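Local coordinates for uncharacterized protein (Bacteroides eggerthii, PDB 4FTD) that is of unknown function but, pairing a six-bladed beta-propeller with an immunoglobulin-like domain, may take part in carbohydrate metabolism, at residues K365-L370 / I397-L402. Residues are numbered along the deposited sequence; the frame is centred on the assembly and turned at random.
Sequences KASIAL and IYQFKL
Leu370 meets the Tyr398 ring at its edge, in the ring plane, CD2 lying 3.9 Å from Tyr398 CD2; Phe445 makes an edge-to-face pair with the same ring. With CG anti to the backbone N (chi1 179°), Leu370 places CD2 beside this ring edge, while its CB approaches that of Phe400. The Phe400 ring packs instead on Val121 and Val441, from strands 120-125 and 439-446 of another sheet. Leu370 and Phe400 form an antiparallel hydrogen-bonded pair: each amide donates to the other's carbonyl, both at 2.9 Å N to O, the bond from Phe400 N being the straighter (165°). Next along the ladder, Ala369 and Lys401 form a non-hydrogen-bonded pair, and Leu402 N reaches Ile368 O at 2.9 Å. The Gln399 chain runs extended alongside the Ala369 methyl, CG to Ala369 CB 3.7 Å, and brings NE2 to 3.6 Å from Ser367 CB. There NE2 hydrogen-bonds Glu371 OE2, which also holds Ser367 OG. Shortening Gln399 to an alanine is likely to leave Glu371 OE2 without one of these two partners and Ala369 CB without the methylene packed against it. The Lys401 chain, bent at chi3 and chi4, curls back so that NZ donates to a lone pair of Ser367 O (2.9 Å), in the carbonyl plane; a water that donates to Ala366 O accepts a second, weak bond from NZ. Val372 faces both Ile397 and Tyr398, a classic beta bulge at the start of strand 398-401. This strand, joined to 369-374 after an intervening helical excursion, completes the antiparallel sheet of one blade in the beta-propeller.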
ATOM      1  N   LYS A 365      20.954  -9.480  -2.412  1.00 53.66           N
ATOM      2  CA  LYS A 365      20.759  -8.542  -3.489  1.00 57.80           C
ATOM      3  C   LYS A 365      19.326  -8.018  -3.450  1.00 55.10           C
ATOM      4  O   LYS A 365      18.873  -7.480  -4.434  1.00 60.76           O
ATOM      5  CB  LYS A 365      21.123  -9.216  -4.838  1.00 59.69           C
ATOM      6  CG  LYS A 365      22.598  -9.657  -4.942  1.00 67.68           C
ATOM      7  CD  LYS A 365      22.836 -10.645  -6.080  1.00 74.74           C
ATOM      8  CE  LYS A 365      24.310 -10.954  -6.323  1.00 71.79           C
ATOM      9  NZ  LYS A 365      25.114  -9.717  -6.514  1.00 79.63           N
ATOM     10  N   ALA A 366      18.616  -8.126  -2.316  1.00 50.02           N
ATOM     11  CA  ALA A 366      17.259  -7.598  -2.223  1.00 47.94           C
ATOM     12  C   ALA A 366      17.276  -6.082  -2.477  1.00 51.95           C
ATOM     13  O   ALA A 366      18.247  -5.393  -2.151  1.00 49.41           O
ATOM     14  CB  ALA A 366      16.646  -7.897  -0.836  1.00 42.51           C
ATOM     15  N   SER A 367      16.201  -5.552  -3.046  1.00 45.77           N
ATOM     16  CA  SER A 367      16.098  -4.082  -3.257  1.00 48.55           C
ATOM     17  C   SER A 367      16.139  -3.227  -1.948  1.00 48.47           C
ATOM     18  O   SER A 367      16.465  -2.020  -1.984  1.00 51.83           O
ATOM     19  CB  SER A 367      14.813  -3.762  -4.053  1.00 46.93           C
ATOM     20  OG  SER A 367      13.657  -4.148  -3.280  1.00 49.65           O
ATOM     21  N   ILE A 368      15.821  -3.849  -0.807  1.00 48.19           N
ATOM     22  CA  ILE A 368      15.670  -3.162   0.491  1.00 44.10           C
ATOM     23  C   ILE A 368      14.749  -1.949   0.321  1.00 45.19           C
ATOM     24  O   ILE A 368      15.171  -0.776   0.462  1.00 44.99           O
ATOM     25  CB  ILE A 368      17.013  -2.827   1.199  1.00 43.53           C
ATOM     26  CG1 ILE A 368      17.912  -4.070   1.280  1.00 48.85           C
ATOM     27  CG2 ILE A 368      16.760  -2.308   2.639  1.00 41.91           C
ATOM     28  CD1 ILE A 368      19.300  -3.778   1.845  1.00 43.69           C
ATOM     29  N   ALA A 369      13.478  -2.248   0.056  1.00 47.77           N
ATOM     30  CA  ALA A 369      12.545  -1.238  -0.387  1.00 46.63           C
ATOM     31  C   ALA A 369      11.100  -1.507  -0.025  1.00 45.82           C
ATOM     32  O   ALA A 369      10.677  -2.638   0.061  1.00 44.71           O
ATOM     33  CB  ALA A 369      12.661  -1.092  -1.915  1.00 46.78           C
ATOM     34  N   LEU A 370      10.335  -0.429   0.134  1.00 42.71           N
ATOM     35  CA  LEU A 370       8.881  -0.520   0.163  1.00 43.85           C
ATOM     36  C   LEU A 370       8.532  -0.815  -1.297  1.00 43.93           C
ATOM     37  O   LEU A 370       9.007  -0.106  -2.185  1.00 45.89           O
ATOM     38  CB  LEU A 370       8.266   0.808   0.612  1.00 40.90           C
ATOM     39  CG  LEU A 370       6.757   1.014   0.722  1.00 49.02           C
ATOM     40  CD1 LEU A 370       6.447   2.244   1.587  1.00 41.25           C
ATOM     41  CD2 LEU A 370       6.138   1.150  -0.641  1.00 43.96           C
ATOM     42  N   ILE A 397       4.421  -1.542  -9.019  1.00 53.13           N
ATOM     43  CA  ILE A 397       3.876  -0.296  -9.549  1.00 54.08           C
ATOM     44  C   ILE A 397       4.479   0.914  -8.792  1.00 58.84           C
ATOM     45  O   ILE A 397       4.391   2.024  -9.253  1.00 54.66           O
ATOM     46  CB  ILE A 397       2.333  -0.309  -9.496  1.00 60.04           C
ATOM     47  CG1 ILE A 397       1.733   0.839 -10.301  1.00 75.12           C
ATOM     48  CG2 ILE A 397       1.827  -0.257  -8.071  1.00 49.24           C
ATOM     49  CD1 ILE A 397       0.228   0.748 -10.427  1.00 93.92           C
ATOM     50  N   TYR A 398       5.096   0.698  -7.631  1.00 53.82           N
ATOM     51  CA  TYR A 398       5.779   1.773  -6.887  1.00 49.56           C
ATOM     52  C   TYR A 398       6.877   1.157  -6.022  1.00 50.11           C
ATOM     53  O   TYR A 398       6.684   0.081  -5.477  1.00 50.92           O
ATOM     54  CB  TYR A 398       4.801   2.560  -5.982  1.00 48.46           C
ATOM     55  CG  TYR A 398       5.490   3.644  -5.181  1.00 49.24           C
ATOM     56  CD1 TYR A 398       5.868   4.840  -5.784  1.00 52.43           C
ATOM     57  CD2 TYR A 398       5.823   3.447  -3.833  1.00 49.79           C
ATOM     58  CE1 TYR A 398       6.534   5.827  -5.066  1.00 57.26           C
ATOM     59  CE2 TYR A 398       6.500   4.424  -3.110  1.00 47.45           C
ATOM     60  CZ  TYR A 398       6.842   5.611  -3.722  1.00 52.16           C
ATOM     61  OH  TYR A 398       7.518   6.561  -3.011  1.00 49.06           O
ATOM     62  N   GLN A 399       8.014   1.847  -5.907  1.00 49.73           N
ATOM     63  CA  GLN A 399       9.133   1.401  -5.091  1.00 48.28           C
ATOM     64  C   GLN A 399       9.769   2.590  -4.406  1.00 49.14           C
ATOM     65  O   GLN A 399       9.938   3.641  -5.028  1.00 49.24           O
ATOM     66  CB  GLN A 399      10.201   0.751  -5.959  1.00 52.27           C
ATOM     67  CG  GLN A 399      11.350   0.125  -5.183  1.00 52.70           C
ATOM     68  CD  GLN A 399      12.405  -0.444  -6.091  1.00 57.30           C
ATOM     69  OE1 GLN A 399      13.054   0.282  -6.836  1.00 59.85           O
ATOM     70  NE2 GLN A 399      12.585  -1.737  -6.029  1.00 56.03           N
ATOM     71  N   PHE A 400      10.084   2.432  -3.124  1.00 49.33           N
ATOM     72  CA  PHE A 400      10.859   3.422  -2.399  1.00 45.97           C
ATOM     73  C   PHE A 400      11.983   2.665  -1.713  1.00 47.31           C
ATOM     74  O   PHE A 400      11.743   1.877  -0.822  1.00 45.97           O
ATOM     75  CB  PHE A 400      10.048   4.238  -1.392  1.00 46.44           C
ATOM     76  CG  PHE A 400      10.845   5.382  -0.819  1.00 46.99           C
ATOM     77  CD1 PHE A 400      11.698   5.177   0.258  1.00 49.43           C
ATOM     78  CD2 PHE A 400      10.799   6.641  -1.409  1.00 52.01           C
ATOM     79  CE1 PHE A 400      12.481   6.210   0.757  1.00 47.87           C
ATOM     80  CE2 PHE A 400      11.582   7.684  -0.913  1.00 54.26           C
ATOM     81  CZ  PHE A 400      12.435   7.458   0.162  1.00 53.39           C
ATOM     82  N   LYS A 401      13.196   2.899  -2.169  1.00 44.66           N
ATOM     83  CA  LYS A 401      14.376   2.254  -1.649  1.00 47.36           C
ATOM     84  C   LYS A 401      14.800   2.899  -0.337  1.00 49.50           C
ATOM     85  O   LYS A 401      15.008   4.114  -0.294  1.00 46.98           O
ATOM     86  CB  LYS A 401      15.471   2.371  -2.691  1.00 51.02           C
ATOM     87  CG  LYS A 401      15.323   1.380  -3.834  1.00 52.92           C
ATOM     88  CD  LYS A 401      16.480   1.556  -4.797  1.00 63.62           C
ATOM     89  CE  LYS A 401      17.160   0.243  -5.100  1.00 78.79           C
ATOM     90  NZ  LYS A 401      17.881  -0.386  -3.935  1.00 58.19           N
ATOM     91  N   LEU A 402      14.969   2.079   0.709  1.00 42.88           N
ATOM     92  CA  LEU A 402      15.293   2.555   2.052  1.00 46.86           C
ATOM     93  C   LEU A 402      16.807   2.690   2.272  1.00 43.44           C
ATOM     94  O   LEU A 402      17.230   3.193   3.297  1.00 48.74           O
ATOM     95  CB  LEU A 402      14.664   1.627   3.114  1.00 45.55           C
ATOM     96  CG  LEU A 402      13.135   1.461   3.147  1.00 51.05           C
ATOM     97  CD1 LEU A 402      12.699   0.248   3.985  1.00 44.23           C
ATOM     98  CD2 LEU A 402      12.542   2.748   3.665  1.00 40.81           C
TER
HETATM   99  O   HOH W   1      19.771  -2.779  -2.859  1.00 80.82           O